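Local structure of enzyme subtilase SubTY from Bacillus sp. TY145 (Bacillus sp., 5FFN) at residues A[1-13]-A[231-244]. The protein probably cleaves peptide bonds as a subtilisin-like serine endopeptidase, and binds calcium and sodium ions. Sequence-based numbering, arbitrary orientation.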
ATOM      1  N   ALA A   1     -17.165  18.631   6.027  1.00 28.73           N
ATOM      2  CA  ALA A   1     -17.464  17.171   6.044  1.00 29.09           C
ATOM      3  C   ALA A   1     -16.843  16.530   7.297  1.00 28.56           C
ATOM      4  O   ALA A   1     -15.844  16.996   7.825  1.00 29.63           O
ATOM      5  CB  ALA A   1     -16.941  16.475   4.752  1.00 29.19           C
ATOM      6  N   VAL A   2     -17.487  15.507   7.796  1.00 29.35           N
ATOM      7  CA  VAL A   2     -16.887  14.719   8.868  1.00 29.52           C
ATOM      8  C   VAL A   2     -16.908  13.256   8.474  1.00 28.36           C
ATOM      9  O   VAL A   2     -17.777  12.798   7.710  1.00 28.16           O
ATOM     10  CB  VAL A   2     -17.577  14.967  10.246  1.00 29.52           C
ATOM     11  CG1 VAL A   2     -17.137  16.329  10.822  1.00 30.17           C
ATOM     12  CG2 VAL A   2     -19.063  14.853  10.131  1.00 30.00           C
ATOM     13  N   PRO A   3     -15.912  12.506   8.958  1.00 27.59           N
ATOM     14  CA  PRO A   3     -15.944  11.093   8.587  1.00 27.47           C
ATOM     15  C   PRO A   3     -17.131  10.410   9.279  1.00 26.69           C
ATOM     16  O   PRO A   3     -17.694  10.971  10.231  1.00 27.41           O
ATOM     17  CB  PRO A   3     -14.586  10.571   9.104  1.00 26.86           C
ATOM     18  CG  PRO A   3     -14.215  11.498  10.250  1.00 26.66           C
ATOM     19  CD  PRO A   3     -14.804  12.853   9.852  1.00 27.00           C
ATOM     20  N   SER A   4     -17.477   9.204   8.863  1.00 25.75           N
ATOM     21  CA  SER A   4     -18.514   8.427   9.556  1.00 24.90           C
ATOM     22  C   SER A   4     -18.141   8.094  11.012  1.00 25.35           C
ATOM     23  O   SER A   4     -19.026   7.847  11.849  1.00 25.04           O
ATOM     24  CB  SER A   4     -18.901   7.164   8.782  1.00 25.44           C
ATOM     25  OG  SER A   4     -17.942   6.114   8.871  1.00 24.41           O
ATOM     26  N   THR A   5     -16.837   8.081  11.290  1.00 23.99           N
ATOM     27  CA  THR A   5     -16.245   7.874  12.623  1.00 22.94           C
ATOM     28  C   THR A   5     -14.875   8.476  12.523  1.00 22.63           C
ATOM     29  O   THR A   5     -14.239   8.437  11.438  1.00 22.07           O
ATOM     30  CB  THR A   5     -16.164   6.368  13.057  1.00 23.90           C
ATOM     31  OG1 THR A   5     -15.474   6.262  14.304  1.00 22.88           O
ATOM     32  CG2 THR A   5     -15.438   5.502  12.022  1.00 23.73           C
ATOM     33  N   GLN A   6     -14.396   9.029  13.628  1.00 21.17           N
ATOM     34  CA  GLN A   6     -13.117   9.674  13.625  1.00 21.28           C
ATOM     35  C   GLN A   6     -12.020   8.623  13.618  1.00 20.42           C
ATOM     36  O   GLN A   6     -10.889   8.922  13.263  1.00 18.86           O
ATOM     37  CB  GLN A   6     -12.978  10.562  14.837  1.00 22.24           C
ATOM     38  CG  GLN A   6     -13.922  11.748  14.771  1.00 23.49           C
ATOM     39  CD  GLN A   6     -13.570  12.800  15.754  1.00 27.55           C
ATOM     40  OE1 GLN A   6     -14.171  12.864  16.820  1.00 31.12           O
ATOM     41  NE2 GLN A   6     -12.596  13.631  15.429  1.00 25.14           N
ATOM     42  N   THR A   7     -12.390   7.403  14.009  1.00 19.32           N
ATOM     43  CA  THR A   7     -11.463   6.241  14.057  1.00 19.51           C
ATOM     44  C   THR A   7     -12.057   5.050  13.318  1.00 18.30           C
ATOM     45  O   THR A   7     -12.729   4.222  13.909  1.00 18.26           O
ATOM     46  CB  THR A   7     -11.121   5.886  15.505  1.00 19.91           C
ATOM     47  OG1 THR A   7     -12.331   5.621  16.241  1.00 21.88           O
ATOM     48  CG2 THR A   7     -10.366   7.011  16.155  1.00 19.81           C
ATOM     49  N   PRO A   8     -11.849   4.989  11.976  1.00 17.32           N
ATOM     50  CA  PRO A   8     -12.281   3.896  11.144  1.00 17.22           C
ATOM     51  C   PRO A   8     -11.849   2.548  11.717  1.00 16.47           C
ATOM     52  O   PRO A   8     -10.932   2.488  12.506  1.00 17.48           O
ATOM     53  CB  PRO A   8     -11.609   4.207   9.776  1.00 16.72           C
ATOM     54  CG  PRO A   8     -11.533   5.714   9.763  1.00 17.61           C
ATOM     55  CD  PRO A   8     -11.170   6.039  11.185  1.00 16.89           C
ATOM     56  N   TRP A   9     -12.517   1.497  11.311  1.00 17.04           N
ATOM     57  CA  TRP A   9     -12.284   0.178  11.885  1.00 16.44           C
ATOM     58  C   TRP A   9     -10.805  -0.238  11.928  1.00 16.73           C
ATOM     59  O   TRP A   9     -10.356  -0.815  12.910  1.00 14.85           O
ATOM     60  CB  TRP A   9     -13.125  -0.866  11.188  1.00 16.31           C
ATOM     61  CG  TRP A   9     -12.642  -1.430   9.916  1.00 14.73           C
ATOM     62  CD1 TRP A   9     -12.987  -1.024   8.658  1.00 14.46           C
ATOM     63  CD2 TRP A   9     -11.749  -2.532   9.756  1.00 14.76           C
ATOM     64  NE1 TRP A   9     -12.407  -1.832   7.731  1.00 14.98           N
ATOM     65  CE2 TRP A   9     -11.619  -2.759   8.373  1.00 16.09           C
ATOM     66  CE3 TRP A   9     -11.047  -3.368  10.655  1.00 14.46           C
ATOM     67  CZ2 TRP A   9     -10.827  -3.790   7.845  1.00 14.68           C
ATOM     68  CZ3 TRP A   9     -10.252  -4.422  10.109  1.00 13.64           C
ATOM     69  CH2 TRP A   9     -10.160  -4.612   8.732  1.00 15.36           C
ATOM     70  N   GLY A  10     -10.075   0.035  10.859  1.00 15.48           N
ATOM     71  CA  GLY A  10      -8.650  -0.359  10.803  1.00 14.86           C
ATOM     72  C   GLY A  10      -7.794   0.316  11.864  1.00 15.30           C
ATOM     73  O   GLY A  10      -6.817  -0.255  12.360  1.00 14.69           O
ATOM     74  N   ILE A  11      -8.166   1.558  12.176  1.00 14.89           N
ATOM     75  CA  ILE A  11      -7.455   2.360  13.145  1.00 15.31           C
ATOM     76  C   ILE A  11      -7.763   1.797  14.513  1.00 15.30           C
ATOM     77  O   ILE A  11      -6.844   1.578  15.286  1.00 14.66           O
ATOM     78  CB  ILE A  11      -7.808   3.858  13.050  1.00 14.41           C
ATOM     79  CG1 ILE A  11      -7.566   4.385  11.625  1.00 16.34           C
ATOM     80  CG2 ILE A  11      -7.014   4.663  14.070  1.00 15.08           C
ATOM     81  CD1 ILE A  11      -6.072   4.359  11.166  1.00 15.74           C
ATOM     82  N   LYS A  12      -9.050   1.588  14.822  1.00 16.22           N
ATOM     83  CA  LYS A  12      -9.438   0.939  16.088  1.00 16.13           C
ATOM     84  C   LYS A  12      -8.783  -0.435  16.216  1.00 15.65           C
ATOM     85  O   LYS A  12      -8.281  -0.811  17.282  1.00 15.84           O
ATOM     86  CB  LYS A  12     -10.935   0.742  16.144  1.00 16.99           C
ATOM     87  CG  LYS A  12     -11.770   2.047  16.322  1.00 19.83           C
ATOM     88  CD  LYS A  12     -13.270   1.644  16.265  1.00 21.20           C
ATOM     89  CE  LYS A  12     -14.182   2.713  16.818  1.00 28.13           C
ATOM     90  NZ  LYS A  12     -14.629   3.766  15.843  1.00 20.88           N
ATOM     91  N   SER A  13      -8.767  -1.172  15.113  1.00 13.45           N
ATOM     92  CA  SER A  13      -8.220  -2.523  15.120  1.00 13.50           C
ATOM     93  C   SER A  13      -6.701  -2.526  15.404  1.00 12.84           C
ATOM     94  O   SER A  13      -6.204  -3.286  16.251  1.00 11.53           O
ATOM     95  CB  SER A  13      -8.522  -3.225  13.792  1.00 12.26           C
ATOM     96  OG  SER A  13      -7.934  -4.529  13.777  1.00 13.51           O
ATOM     97  N   PRO A 231      -5.394  -4.035   8.188  1.00 12.40           N
ATOM     98  CA  PRO A 231      -6.717  -3.690   7.657  1.00 11.92           C
ATOM     99  C   PRO A 231      -6.640  -3.120   6.239  1.00 11.64           C
ATOM    100  O   PRO A 231      -5.925  -2.120   5.990  1.00 10.50           O
ATOM    101  CB  PRO A 231      -7.246  -2.619   8.636  1.00 12.19           C
ATOM    102  CG  PRO A 231      -6.607  -2.988   9.942  1.00 12.23           C
ATOM    103  CD  PRO A 231      -5.180  -3.435   9.521  1.00 12.52           C
ATOM    104  N   GLY A 232      -7.342  -3.776   5.308  1.00 12.29           N
ATOM    105  CA  GLY A 232      -7.294  -3.387   3.910  1.00 13.28           C
ATOM    106  C   GLY A 232      -8.614  -3.368   3.151  1.00 15.13           C
ATOM    107  O   GLY A 232      -8.644  -2.875   2.038  1.00 16.84           O
ATOM    108  N   ALA A 233      -9.698  -3.829   3.774  1.00 14.78           N
ATOM    109  CA  ALA A 233     -11.015  -3.911   3.099  1.00 16.06           C
ATOM    110  C   ALA A 233     -11.969  -2.917   3.755  1.00 16.13           C
ATOM    111  O   ALA A 233     -12.088  -2.872   4.986  1.00 16.02           O
ATOM    112  CB  ALA A 233     -11.552  -5.328   3.129  1.00 15.98           C
ATOM    113  N   SER A 234     -12.564  -2.057   2.924  1.00 16.25           N
ATOM    114  CA  SER A 234     -13.515  -1.009   3.360  1.00 17.09           C
ATOM    115  C   SER A 234     -12.958  -0.044   4.375  1.00 15.74           C
ATOM    116  O   SER A 234     -13.443   0.069   5.487  1.00 16.10           O
ATOM    117  CB  SER A 234     -14.828  -1.621   3.825  1.00 18.33           C
ATOM    118  OG  SER A 234     -15.340  -2.432   2.814  1.00 23.27           O
ATOM    119  N   VAL A 235     -11.900   0.638   3.968  1.00 14.23           N
ATOM    120  CA  VAL A 235     -11.169   1.582   4.775  1.00 14.20           C
ATOM    121  C   VAL A 235     -11.547   3.016   4.419  1.00 14.99           C
ATOM    122  O   VAL A 235     -11.264   3.504   3.317  1.00 15.29           O
ATOM    123  CB  VAL A 235      -9.600   1.404   4.600  1.00 12.86           C
ATOM    124  CG1 VAL A 235      -8.830   2.504   5.261  1.00 12.49           C
ATOM    125  CG2 VAL A 235      -9.188   0.032   5.169  1.00 13.96           C
ATOM    126  N   GLU A 236     -12.128   3.707   5.386  1.00 15.60           N
ATOM    127  CA  GLU A 236     -12.410   5.139   5.277  1.00 15.99           C
ATOM    128  C   GLU A 236     -11.217   6.017   5.572  1.00 15.72           C
ATOM    129  O   GLU A 236     -10.454   5.803   6.527  1.00 16.02           O
ATOM    130  CB  GLU A 236     -13.554   5.489   6.235  1.00 16.38           C
ATOM    131  CG  GLU A 236     -14.024   6.909   6.148  1.00 19.38           C
ATOM    132  CD  GLU A 236     -15.259   7.177   7.024  1.00 22.76           C
ATOM    133  OE1 GLU A 236     -15.660   6.257   7.801  1.00 20.99           O
ATOM    134  OE2 GLU A 236     -15.837   8.289   6.866  1.00 19.55           O
ATOM    135  N   SER A 237     -11.003   7.027   4.724  1.00 14.65           N
ATOM    136  CA  SER A 237      -9.944   7.957   4.935  1.00 14.88           C
ATOM    137  C   SER A 237     -10.274   9.251   4.172  1.00 15.59           C
ATOM    138  O   SER A 237     -11.375   9.369   3.583  1.00 16.72           O
ATOM    139  CB  SER A 237      -8.591   7.368   4.457  1.00 13.27           C
ATOM    140  OG  SER A 237      -7.517   8.165   4.832  1.00 12.32           O
ATOM    141  N   THR A 238      -9.303  10.147   4.218  1.00 16.79           N
ATOM    142  CA  THR A 238      -9.294  11.453   3.553  1.00 17.63           C
ATOM    143  C   THR A 238      -9.354  11.292   2.017  1.00 19.17           C
ATOM    144  O   THR A 238      -8.839  10.323   1.474  1.00 17.91           O
ATOM    145  CB  THR A 238      -8.065  12.235   3.934  1.00 18.44           C
ATOM    146  OG1 THR A 238      -6.877  11.438   3.823  1.00 17.24           O
ATOM    147  CG2 THR A 238      -8.125  12.781   5.369  1.00 17.89           C
ATOM    148  N   TRP A 239      -9.974  12.268   1.344  1.00 19.37           N
ATOM    149  CA  TRP A 239     -10.176  12.223  -0.107  1.00 19.09           C
ATOM    150  C   TRP A 239      -9.814  13.552  -0.751  1.00 18.30           C
ATOM    151  O   TRP A 239      -9.791  14.603  -0.103  1.00 18.59           O
ATOM    152  CB  TRP A 239     -11.599  11.819  -0.421  1.00 19.62           C
ATOM    153  CG  TRP A 239     -11.842  11.288  -1.789  1.00 19.65           C
ATOM    154  CD1 TRP A 239     -12.664  11.808  -2.760  1.00 22.14           C
ATOM    155  CD2 TRP A 239     -11.285  10.100  -2.334  1.00 20.65           C
ATOM    156  NE1 TRP A 239     -12.656  10.999  -3.871  1.00 21.35           N
ATOM    157  CE2 TRP A 239     -11.805   9.947  -3.635  1.00 20.34           C
ATOM    158  CE3 TRP A 239     -10.394   9.139  -1.837  1.00 18.98           C
ATOM    159  CZ2 TRP A 239     -11.458   8.870  -4.446  1.00 21.30           C
ATOM    160  CZ3 TRP A 239     -10.084   8.058  -2.624  1.00 20.29           C
ATOM    161  CH2 TRP A 239     -10.603   7.934  -3.917  1.00 20.34           C
ATOM    162  N   TYR A 240      -9.431  13.483  -2.030  1.00 18.34           N
ATOM    163  CA  TYR A 240      -8.774  14.591  -2.689  1.00 18.70           C
ATOM    164  C   TYR A 240      -9.705  15.803  -2.902  1.00 19.58           C
ATOM    165  O   TYR A 240      -9.211  16.899  -3.093  1.00 19.50           O
ATOM    166  CB  TYR A 240      -8.161  14.175  -4.052  1.00 20.19           C
ATOM    167  CG  TYR A 240      -9.140  14.038  -5.203  1.00 18.12           C
ATOM    168  CD1 TYR A 240      -9.994  12.952  -5.311  1.00 20.81           C
ATOM    169  CD2 TYR A 240      -9.146  14.994  -6.235  1.00 22.57           C
ATOM    170  CE1 TYR A 240     -10.867  12.836  -6.380  1.00 21.94           C
ATOM    171  CE2 TYR A 240      -9.986  14.880  -7.305  1.00 23.39           C
ATOM    172  CZ  TYR A 240     -10.848  13.827  -7.387  1.00 25.42           C
ATOM    173  OH  TYR A 240     -11.702  13.738  -8.478  1.00 26.99           O
ATOM    174  N   THR A 241     -10.995  15.581  -2.849  1.00 21.23           N
ATOM    175  CA  THR A 241     -11.944  16.693  -2.949  1.00 23.83           C
ATOM    176  C   THR A 241     -12.283  17.366  -1.618  1.00 25.11           C
ATOM    177  O   THR A 241     -13.057  18.347  -1.609  1.00 26.13           O
ATOM    178  CB  THR A 241     -13.198  16.258  -3.660  1.00 23.72           C
ATOM    179  OG1 THR A 241     -13.734  15.087  -3.055  1.00 24.24           O
ATOM    180  CG2 THR A 241     -12.873  15.964  -5.134  1.00 26.80           C
ATOM    181  N   GLY A 242     -11.682  16.888  -0.524  1.00 25.30           N
ATOM    182  CA  GLY A 242     -11.827  17.501   0.804  1.00 25.75           C
ATOM    183  C   GLY A 242     -12.671  16.726   1.807  1.00 25.04           C
ATOM    184  O   GLY A 242     -12.639  17.027   3.025  1.00 28.10           O
ATOM    185  N   GLY A 243     -13.416  15.735   1.352  1.00 23.29           N
ATOM    186  CA  GLY A 243     -14.192  14.939   2.292  1.00 22.88           C
ATOM    187  C   GLY A 243     -13.463  13.631   2.580  1.00 21.07           C
ATOM    188  O   GLY A 243     -12.243  13.638   2.802  1.00 20.45           O
ATOM    189  N   TYR A 244     -14.227  12.549   2.552  1.00 21.01           N
ATOM    190  CA  TYR A 244     -13.751  11.191   2.928  1.00 20.43           C
ATOM    191  C   TYR A 244     -14.290  10.196   1.965  1.00 20.22           C
ATOM    192  O   TYR A 244     -15.280  10.437   1.329  1.00 22.09           O
ATOM    193  CB  TYR A 244     -14.183  10.827   4.374  1.00 19.95           C
ATOM    194  CG  TYR A 244     -13.787  11.905   5.296  1.00 20.06           C
ATOM    195  CD1 TYR A 244     -14.623  13.004   5.513  1.00 20.00           C
ATOM    196  CD2 TYR A 244     -12.538  11.911   5.898  1.00 15.03           C
ATOM    197  CE1 TYR A 244     -14.223  14.039   6.313  1.00 19.99           C
ATOM    198  CE2 TYR A 244     -12.131  12.932   6.692  1.00 16.99           C
ATOM    199  CZ  TYR A 244     -12.994  14.017   6.894  1.00 19.47           C
ATOM    200  OH  TYR A 244     -12.601  15.054   7.667  1.00 21.73           O
TER
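From Ala1 beside Gly243 to Gly10 beside Pro231, the N-terminal arm runs counter to segment 231-244, and no backbone-to-backbone hydrogen bond joins the two. Midway, Glu236 reaches out from strand 235-238 with CG anti to its backbone N (chi1 -175°) and the chain extended, which carries its carboxylate to Ser4. Two bonds grip that carboxylate: Ser4 N meets Glu236 OE2 from the syn side at 2.7 Å, 20° out of the carboxylate plane, and Ser4 OG, folded back between N and the carbonyl carbon, gives to the syn lone pair of Glu236 OE1 at 2.5 Å, a pairing that fixes the carboxylate's rotation. Nearer the N-terminus, Pro3 lies over one face of the Tyr244 ring in a CH-pi contact, its CD 4.0 Å from the ring centroid, while Ala1 CB packs against Tyr244 CE1; Asp44 holds the phenol OH. In this subtilase fold the arm packs against the hairpin of strands 235-238 and 244-247, and strand 244-247 leads into helix 250-267, which in subtilases bears the catalytic serine. Pro8, the N-cap of helix 9-15, sets its CG 3.4 Å from Glu236 O. At the next residue, the indole of Trp9 presents its edge to the loop: NE1 donates to Ala233 O at 3.0 Å, almost in the ring plane, and more weakly to Ser234 O. Over one face of its six-membered ring sits Pro231 CB, 24° off the ring normal. The same Pro231 CB and its neighbour CG each press on Gly10 CA at 3.4 Å, tighter than usual van der Waals contact.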